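PDB 4K2M: 3-oxo-glucose-6-phosphate:glutamate aminotransferase from Bacillus subtilis subsp. subtilis, which catalyses the reversible pyridoxal phosphate-dependent transfer of an amino group from glutamate to 3-dehydro-glucose 6-phosphate, giving kanosamine 6-phosphate for antibiotic biosynthesis. Local coordinates for residues 145-150 against 185-190; 159-162 against 166-169; 67-72 against 426-431. All coordinates share one frame; numbering follows the deposited sequence. Where two conformers were deposited one is given.

Interaction 1 (145-150 against 185-190)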
loop_
_atom_site.group_PDB
_atom_site.type_symbol
_atom_site.label_atom_id
_atom_site.label_comp_id
_atom_site.label_asym_id
_atom_site.label_seq_id
_atom_site.Cartn_x
_atom_site.Cartn_y
_atom_site.Cartn_z
ATOM N N GLU A 145 22.462 13.541 6.544
ATOM C CA GLU A 145 22.159 14.363 5.386
ATOM C C GLU A 145 22.129 13.534 4.100
ATOM O O GLU A 145 22.915 12.599 3.904
ATOM C CB GLU A 145 23.139 15.535 5.276
ATOM C CG GLU A 145 22.844 16.650 6.290
ATOM C CD GLU A 145 23.890 17.752 6.307
ATOM O OE1 GLU A 145 24.857 17.703 5.512
ATOM O OE2 GLU A 145 23.732 18.675 7.138
ATOM N N VAL A 146 21.202 13.894 3.222
ATOM C CA VAL A 146 21.012 13.183 1.964
ATOM C C VAL A 146 21.030 14.210 0.854
ATOM O O VAL A 146 20.126 15.042 0.774
ATOM C CB VAL A 146 19.629 12.483 1.944
ATOM C CG1 VAL A 146 19.412 11.761 0.588
ATOM C CG2 VAL A 146 19.504 11.500 3.104
ATOM N N ILE A 147 22.066 14.180 0.018
ATOM C CA ILE A 147 22.180 15.135 -1.071
ATOM C C ILE A 147 21.251 14.718 -2.216
ATOM O O ILE A 147 21.263 13.560 -2.650
ATOM C CB ILE A 147 23.632 15.227 -1.562
ATOM C CG1 ILE A 147 24.511 15.859 -0.465
ATOM C CG2 ILE A 147 23.706 16.049 -2.846
ATOM C CD1 ILE A 147 26.014 15.877 -0.837
ATOM N N MET A 148 20.441 15.652 -2.707
ATOM C CA MET A 148 19.407 15.305 -3.687
ATOM C C MET A 148 19.003 16.552 -4.455
ATOM O O MET A 148 19.300 17.683 -4.009
ATOM C CB MET A 148 18.180 14.686 -2.975
ATOM C CG MET A 148 17.571 15.558 -1.900
ATOM S SD MET A 148 16.138 14.777 -1.120
ATOM C CE MET A 148 14.937 14.842 -2.436
ATOM N N PRO A 149 18.310 16.369 -5.593
ATOM C CA PRO A 149 17.785 17.542 -6.309
ATOM C C PRO A 149 16.478 18.047 -5.705
ATOM O O PRO A 149 15.792 17.328 -4.962
ATOM C CB PRO A 149 17.542 17.002 -7.721
ATOM C CG PRO A 149 17.163 15.561 -7.485
ATOM C CD PRO A 149 18.031 15.109 -6.325
ATOM N N ALA A 150 16.112 19.279 -6.051
ATOM C CA ALA A 150 14.896 19.888 -5.524
ATOM C C ALA A 150 13.734 19.874 -6.511
ATOM O O ALA A 150 12.682 20.471 -6.234
ATOM C CB ALA A 150 15.196 21.329 -5.101
ATOM N N GLU A 185 29.882 17.733 -4.554
ATOM C CA GLU A 185 30.986 17.747 -3.604
ATOM C C GLU A 185 30.941 18.982 -2.699
ATOM O O GLU A 185 31.177 18.889 -1.494
ATOM C CB GLU A 185 32.328 17.651 -4.342
ATOM C CG GLU A 185 33.519 17.716 -3.408
ATOM C CD GLU A 185 34.825 17.421 -4.121
ATOM O OE1 GLU A 185 35.792 17.026 -3.442
ATOM O OE2 GLU A 185 34.874 17.582 -5.358
ATOM N N GLU A 186 30.592 20.124 -3.282
ATOM C CA GLU A 186 30.418 21.375 -2.525
ATOM C C GLU A 186 29.456 21.231 -1.317
ATOM O O GLU A 186 29.647 21.871 -0.283
ATOM C CB GLU A 186 29.929 22.471 -3.499
ATOM C CG GLU A 186 29.291 23.694 -2.859
ATOM C CD GLU A 186 28.910 24.772 -3.875
ATOM O OE1 GLU A 186 28.383 24.427 -4.958
ATOM O OE2 GLU A 186 29.136 25.971 -3.585
ATOM N N ALA A 187 28.435 20.380 -1.437
ATOM C CA ALA A 187 27.418 20.250 -0.392
ATOM C C ALA A 187 27.762 19.238 0.700
ATOM O O ALA A 187 27.034 19.098 1.682
ATOM C CB ALA A 187 26.064 19.902 -1.014
ATOM N N ILE A 188 28.858 18.511 0.522
ATOM C CA ILE A 188 29.195 17.444 1.466
ATOM C C ILE A 188 29.685 18.042 2.791
ATOM O O ILE A 188 30.444 19.012 2.787
ATOM C CB ILE A 188 30.242 16.483 0.848
ATOM C CG1 ILE A 188 29.647 15.756 -0.358
ATOM C CG2 ILE A 188 30.730 15.458 1.878
ATOM C CD1 ILE A 188 30.646 14.925 -1.134
ATOM N N THR A 189 29.200 17.493 3.909
ATOM C CA THR A 189 29.569 17.936 5.257
ATOM C C THR A 189 29.880 16.673 6.042
ATOM O O THR A 189 29.705 15.566 5.518
ATOM C CB THR A 189 28.409 18.696 5.944
ATOM O OG1 THR A 189 27.395 17.765 6.344
ATOM C CG2 THR A 189 27.815 19.751 5.022
ATOM N N PRO A 190 30.329 16.809 7.302
ATOM C CA PRO A 190 30.518 15.562 8.056
ATOM C C PRO A 190 29.224 14.799 8.316
ATOM O O PRO A 190 29.298 13.626 8.694
ATOM C CB PRO A 190 31.089 16.051 9.392
ATOM C CG PRO A 190 31.801 17.321 9.036
ATOM C CD PRO A 190 30.913 17.970 8.004
HETATM O O HOH W 1 25.336 17.177 2.846
#
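Ile-147 reaches out of strand 145-148 with its CD1 methyl and presses it against the loop 185-190, where it meets Ile-188 CG1 at 3.7 Å and Ala-187 CB at 4.0 Å. The isoleucine side chains cross at about a right angle, the Ile-147 methyl against the Ile-188 CG1 methylene and beside the Ala-187 methyl. With chi1 at -67°, Ile-147 CG1 lies anti to the carbonyl carbon, and a chi2 of 175° stretches CD1 outward. This is the apolar, more closely packed part. The polar part, two residues back along the strand, takes in a water. Thr-189 OG1 donates to Glu-145 OE1 over 2.7 Å, from above the carboxylate, 44° out of its plane. The same OE1 takes a second hydrogen from the water at 2.8 Å, which also donates to Ala-187 O, tying loop to carboxylate both directly and through solvent. Thr-189 OG1 is hydrogen-bonded to Tyr-191 N as well, which helps fix its rotation. The loop, which leads into strand 192-195, packs beside strand 145-148 in the parallel part of the aminotransferase sheet; on its other edge strand 145-148 pairs with strand 166-169, and helix 154-163 packs on Val-146 and Met-148.

Interaction 2 (159-162 against 166-169)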
loop_
_atom_site.group_PDB
_atom_site.type_symbol
_atom_site.label_atom_id
_atom_site.label_comp_id
_atom_site.label_asym_id
_atom_site.label_seq_id
_atom_site.Cartn_x
_atom_site.Cartn_y
_atom_site.Cartn_z
ATOM N N ALA A 159 10.263 10.693 1.491
ATOM C CA ALA A 159 10.863 9.445 1.941
ATOM C C ALA A 159 12.083 9.724 2.814
ATOM O O ALA A 159 12.337 9.013 3.792
ATOM C CB ALA A 159 11.239 8.574 0.751
ATOM N N VAL A 160 12.839 10.758 2.466
ATOM C CA VAL A 160 13.972 11.157 3.289
ATOM C C VAL A 160 13.495 11.686 4.641
ATOM O O VAL A 160 13.962 11.244 5.697
ATOM C CB VAL A 160 14.812 12.230 2.598
ATOM C CG1 VAL A 160 15.964 12.650 3.503
ATOM C CG2 VAL A 160 15.378 11.696 1.281
ATOM N N LEU A 161 12.561 12.629 4.607
ATOM C CA LEU A 161 12.072 13.254 5.835
ATOM C C LEU A 161 11.368 12.259 6.755
ATOM O O LEU A 161 11.522 12.322 7.983
ATOM C CB LEU A 161 11.143 14.423 5.495
ATOM C CG LEU A 161 11.856 15.612 4.865
ATOM C CD1 LEU A 161 10.849 16.572 4.234
ATOM C CD2 LEU A 161 12.709 16.350 5.905
ATOM N N ALA A 162 10.596 11.346 6.172
ATOM C CA ALA A 162 9.868 10.342 6.957
ATOM C C ALA A 162 10.841 9.391 7.639
ATOM O O ALA A 162 10.558 8.875 8.721
ATOM C CB ALA A 162 8.919 9.545 6.059
ATOM N N VAL A 166 17.815 14.365 6.486
ATOM C CA VAL A 166 17.810 15.789 6.192
ATOM C C VAL A 166 18.168 16.000 4.735
ATOM O O VAL A 166 19.312 15.788 4.331
ATOM C CB VAL A 166 18.863 16.525 7.052
ATOM C CG1 VAL A 166 18.991 17.996 6.595
ATOM C CG2 VAL A 166 18.492 16.437 8.539
ATOM N N PRO A 167 17.185 16.415 3.919
ATOM C CA PRO A 167 17.503 16.713 2.523
ATOM C C PRO A 167 18.463 17.892 2.401
ATOM O O PRO A 167 18.273 18.934 3.055
ATOM C CB PRO A 167 16.139 17.099 1.927
ATOM C CG PRO A 167 15.119 16.410 2.821
ATOM C CD PRO A 167 15.743 16.499 4.205
ATOM N N ILE A 168 19.489 17.714 1.579
ATOM C CA ILE A 168 20.404 18.788 1.230
ATOM C C ILE A 168 20.331 18.967 -0.278
ATOM O O ILE A 168 20.797 18.123 -1.058
ATOM C CB ILE A 168 21.838 18.480 1.680
ATOM C CG1 ILE A 168 21.895 18.323 3.208
ATOM C CG2 ILE A 168 22.805 19.591 1.246
ATOM C CD1 ILE A 168 21.517 19.586 4.010
ATOM N N TYR A 169 19.701 20.053 -0.700
ATOM C CA TYR A 169 19.427 20.227 -2.117
ATOM C C TYR A 169 20.625 20.803 -2.856
ATOM O O TYR A 169 21.263 21.776 -2.401
ATOM C CB TYR A 169 18.199 21.116 -2.289
ATOM C CG TYR A 169 16.982 20.483 -1.652
ATOM C CD1 TYR A 169 16.411 19.347 -2.219
ATOM C CD2 TYR A 169 16.426 20.995 -0.490
ATOM C CE1 TYR A 169 15.311 18.746 -1.639
ATOM C CE2 TYR A 169 15.317 20.400 0.095
ATOM C CZ TYR A 169 14.772 19.279 -0.497
ATOM O OH TYR A 169 13.666 18.666 0.052
#
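Leu-161 and Pro-167 meet at about a right angle, the leucine's CD2 branch set against CG and CD of the proline. Leu-161 CD2 stands 3.5 Å from Pro-167 CD, tighter than usual van der Waals contact, and Leu-161 CG is 3.9 Å from Pro-167 CG. Val-160 approaches the same two ring carbons differently: it and the proline slide past each other in opposite directions, with Val-160 CG1 3.9 Å from Pro-167 CG. A chi1 of 178° turns this methyl away from the valine's own backbone N and toward the strand, where it also reaches Val-166 N at 3.9 Å. The ring is thus gripped by two successive residues of the helix. Strand 145-148, helix 154-163 and strand 166-169 form a beta-alpha-beta unit, and this contact closes its second half, where the helix returns to the sheet through a short turn. The fold is that of the aspartate aminotransferases. Val-160 also packs on Val-146 of the sheet and on Leu-135 of helix 127-137, and its side chain lies about 9 Å from that of Thr-128, assigned to the pyridoxal phosphate site. Leu-161 touches Asn-290 of the second subunit, and the backbone oxygen of Pro-167 is hydrogen-bonded to Tyr-397 OH.

Interaction 3 (67-72 against 426-431)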
loop_
_atom_site.group_PDB
_atom_site.type_symbol
_atom_site.label_atom_id
_atom_site.label_comp_id
_atom_site.label_asym_id
_atom_site.label_seq_id
_atom_site.Cartn_x
_atom_site.Cartn_y
_atom_site.Cartn_z
ATOM N N SER A 67 -9.863 17.326 -32.171
ATOM C CA SER A 67 -10.266 18.640 -31.657
ATOM C C SER A 67 -9.729 18.902 -30.252
ATOM O O SER A 67 -9.712 20.047 -29.779
ATOM C CB SER A 67 -11.785 18.779 -31.658
ATOM O OG SER A 67 -12.366 17.953 -30.669
ATOM N N LYS A 68 -9.289 17.845 -29.579
ATOM C CA LYS A 68 -8.656 18.016 -28.276
ATOM C C LYS A 68 -7.629 16.917 -28.030
ATOM O O LYS A 68 -7.753 15.798 -28.554
ATOM C CB LYS A 68 -9.697 18.070 -27.164
ATOM C CG LYS A 68 -10.200 16.734 -26.716
ATOM C CD LYS A 68 -11.016 16.863 -25.439
ATOM C CE LYS A 68 -10.674 15.734 -24.473
ATOM N NZ LYS A 68 -10.689 14.408 -25.153
ATOM N N VAL A 69 -6.591 17.257 -27.271
ATOM C CA VAL A 69 -5.534 16.313 -26.948
ATOM C C VAL A 69 -5.284 16.412 -25.448
ATOM O O VAL A 69 -4.612 17.336 -24.986
ATOM C CB VAL A 69 -4.226 16.651 -27.679
ATOM C CG1 VAL A 69 -3.135 15.651 -27.317
ATOM C CG2 VAL A 69 -4.423 16.661 -29.198
ATOM N N PRO A 70 -5.862 15.482 -24.679
ATOM C CA PRO A 70 -5.581 15.413 -23.241
ATOM C C PRO A 70 -4.120 15.067 -23.012
ATOM O O PRO A 70 -3.523 14.347 -23.808
ATOM C CB PRO A 70 -6.470 14.262 -22.757
ATOM C CG PRO A 70 -7.475 14.045 -23.842
ATOM C CD PRO A 70 -6.827 14.455 -25.116
ATOM N N PHE A 71 -3.534 15.579 -21.938
ATOM C CA PHE A 71 -2.139 15.288 -21.664
ATOM C C PHE A 71 -1.930 13.816 -21.287
ATOM O O PHE A 71 -1.000 13.157 -21.768
ATOM C CB PHE A 71 -1.626 16.199 -20.539
ATOM C CG PHE A 71 -0.194 15.946 -20.185
ATOM C CD1 PHE A 71 0.834 16.495 -20.949
ATOM C CD2 PHE A 71 0.134 15.146 -19.091
ATOM C CE1 PHE A 71 2.165 16.247 -20.625
ATOM C CE2 PHE A 71 1.444 14.890 -18.772
ATOM C CZ PHE A 71 2.473 15.445 -19.535
ATOM N N LEU A 72 -2.783 13.299 -20.411
ATOM C CA LEU A 72 -2.601 11.934 -19.918
ATOM C C LEU A 72 -3.930 11.343 -19.485
ATOM O O LEU A 72 -4.234 11.292 -18.292
ATOM C CB LEU A 72 -1.606 11.904 -18.744
ATOM C CG LEU A 72 -1.171 10.501 -18.294
ATOM C CD1 LEU A 72 -0.314 9.828 -19.367
ATOM C CD2 LEU A 72 -0.426 10.567 -16.964
ATOM N N GLN A 426 -0.363 13.617 -31.877
ATOM C CA GLN A 426 0.955 14.226 -31.803
ATOM C C GLN A 426 1.127 15.284 -32.901
ATOM O O GLN A 426 1.702 16.348 -32.643
ATOM C CB GLN A 426 2.069 13.180 -31.875
ATOM C CG GLN A 426 3.438 13.772 -31.598
ATOM C CD GLN A 426 4.544 12.756 -31.736
ATOM O OE1 GLN A 426 4.573 11.989 -32.692
ATOM N NE2 GLN A 426 5.457 12.736 -30.772
ATOM N N ASP A 427 0.614 15.005 -34.102
ATOM C CA ASP A 427 0.609 16.003 -35.183
ATOM C C ASP A 427 -0.013 17.313 -34.718
ATOM O O ASP A 427 0.519 18.395 -34.986
ATOM C CB ASP A 427 -0.177 15.502 -36.415
ATOM C CG ASP A 427 0.502 14.345 -37.129
ATOM O OD1 ASP A 427 1.716 14.126 -36.910
ATOM O OD2 ASP A 427 -0.193 13.668 -37.928
ATOM N N ARG A 428 -1.146 17.226 -34.029
ATOM C CA ARG A 428 -1.829 18.432 -33.592
ATOM C C ARG A 428 -1.048 19.185 -32.522
ATOM O O ARG A 428 -0.990 20.423 -32.533
ATOM C CB ARG A 428 -3.247 18.123 -33.096
ATOM C CG ARG A 428 -4.038 19.403 -32.783
ATOM C CD ARG A 428 -5.528 19.166 -32.648
ATOM N NE ARG A 428 -6.266 20.414 -32.440
ATOM C CZ ARG A 428 -6.739 21.179 -33.422
ATOM N NH1 ARG A 428 -6.553 20.832 -34.689
ATOM N NH2 ARG A 428 -7.403 22.292 -33.137
ATOM N N VAL A 429 -0.425 18.443 -31.605
ATOM C CA VAL A 429 0.432 19.062 -30.598
ATOM C C VAL A 429 1.524 19.873 -31.272
ATOM O O VAL A 429 1.793 21.019 -30.902
ATOM C CB VAL A 429 1.094 18.010 -29.687
ATOM C CG1 VAL A 429 2.118 18.689 -28.747
ATOM C CG2 VAL A 429 0.042 17.277 -28.882
ATOM N N MET A 430 2.150 19.268 -32.272
ATOM C CA MET A 430 3.301 19.874 -32.918
ATOM C C MET A 430 2.917 21.065 -33.785
ATOM O O MET A 430 3.587 22.093 -33.759
ATOM C CB MET A 430 4.060 18.824 -33.725
ATOM C CG MET A 430 4.751 17.815 -32.816
ATOM S SD MET A 430 5.791 16.655 -33.688
ATOM C CE MET A 430 4.600 15.848 -34.755
ATOM N N GLU A 431 1.836 20.927 -34.543
ATOM C CA GLU A 431 1.372 22.033 -35.369
ATOM C C GLU A 431 0.918 23.199 -34.497
ATOM O O GLU A 431 1.194 24.356 -34.806
ATOM C CB GLU A 431 0.258 21.567 -36.302
ATOM C CG GLU A 431 0.718 20.474 -37.254
ATOM C CD GLU A 431 -0.352 20.066 -38.236
ATOM O OE1 GLU A 431 -0.590 18.844 -38.383
ATOM O OE2 GLU A 431 -0.947 20.968 -38.866
#
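Val-69 lays its two methyls over one flank of helix 423-441, overlapping Val-429 with one and the base of Arg-428 with the other. Here chain from the N-terminal region, 67-72, lies on a helix of the aminotransferase part. The valine side chains cross at about a right angle, and the nearest pair, Val-69 CG1 and Val-429 CG2, is 3.9 Å apart. A chi1 of 180° sends Val-69 CG1 away from its backbone N; the second branch, CG2, then faces Arg-428 CB at a looser 4.3 Å. Beyond that the arginine runs nearly straight as far as NE, toward Ser-67, whose carbonyl carbon lies 4.4 Å from Arg-428 NE and oblique to the guanidinium. Phe-421 adds to the apolar surroundings of Val-69, and Tyr-326 of helix 312-329 packs on Val-429. Polar fastening comes from other chain: Arg-428 NE donates to Phe-373 O, Val-69 has backbone hydrogen bonds with Gly-374 and Gln-376, and Asp-427 of the helix has its own partners in Arg-325 and Tyr-60. Between the two segments the contact is van der Waals, between the valines and along the Arg-428 chain beside Val-69 and Ser-67, and so adds no directional bond.

Interactions 1 and 2 are neighbours, their centres 10 Å apart, and both belong to the edge of the large mixed sheet, where strand 145-148 runs parallel to strand 166-169. Probable backbone hydrogen bonds between Val-146 and both Val-166 and Ile-168 join them directly. In chain order, interaction 2 falls wholly between the two segments of interaction 1, and both fall between those of interaction 3. That third contact lies about 40 Å from interaction 1 and 37 Å from interaction 2, centre to centre, and brings chain from the N-terminal part beside helix 423-441 near the C-terminus. The first two therefore build one local edge of the aminotransferase fold; interaction 3 joins parts of the chain more than 350 residues apart.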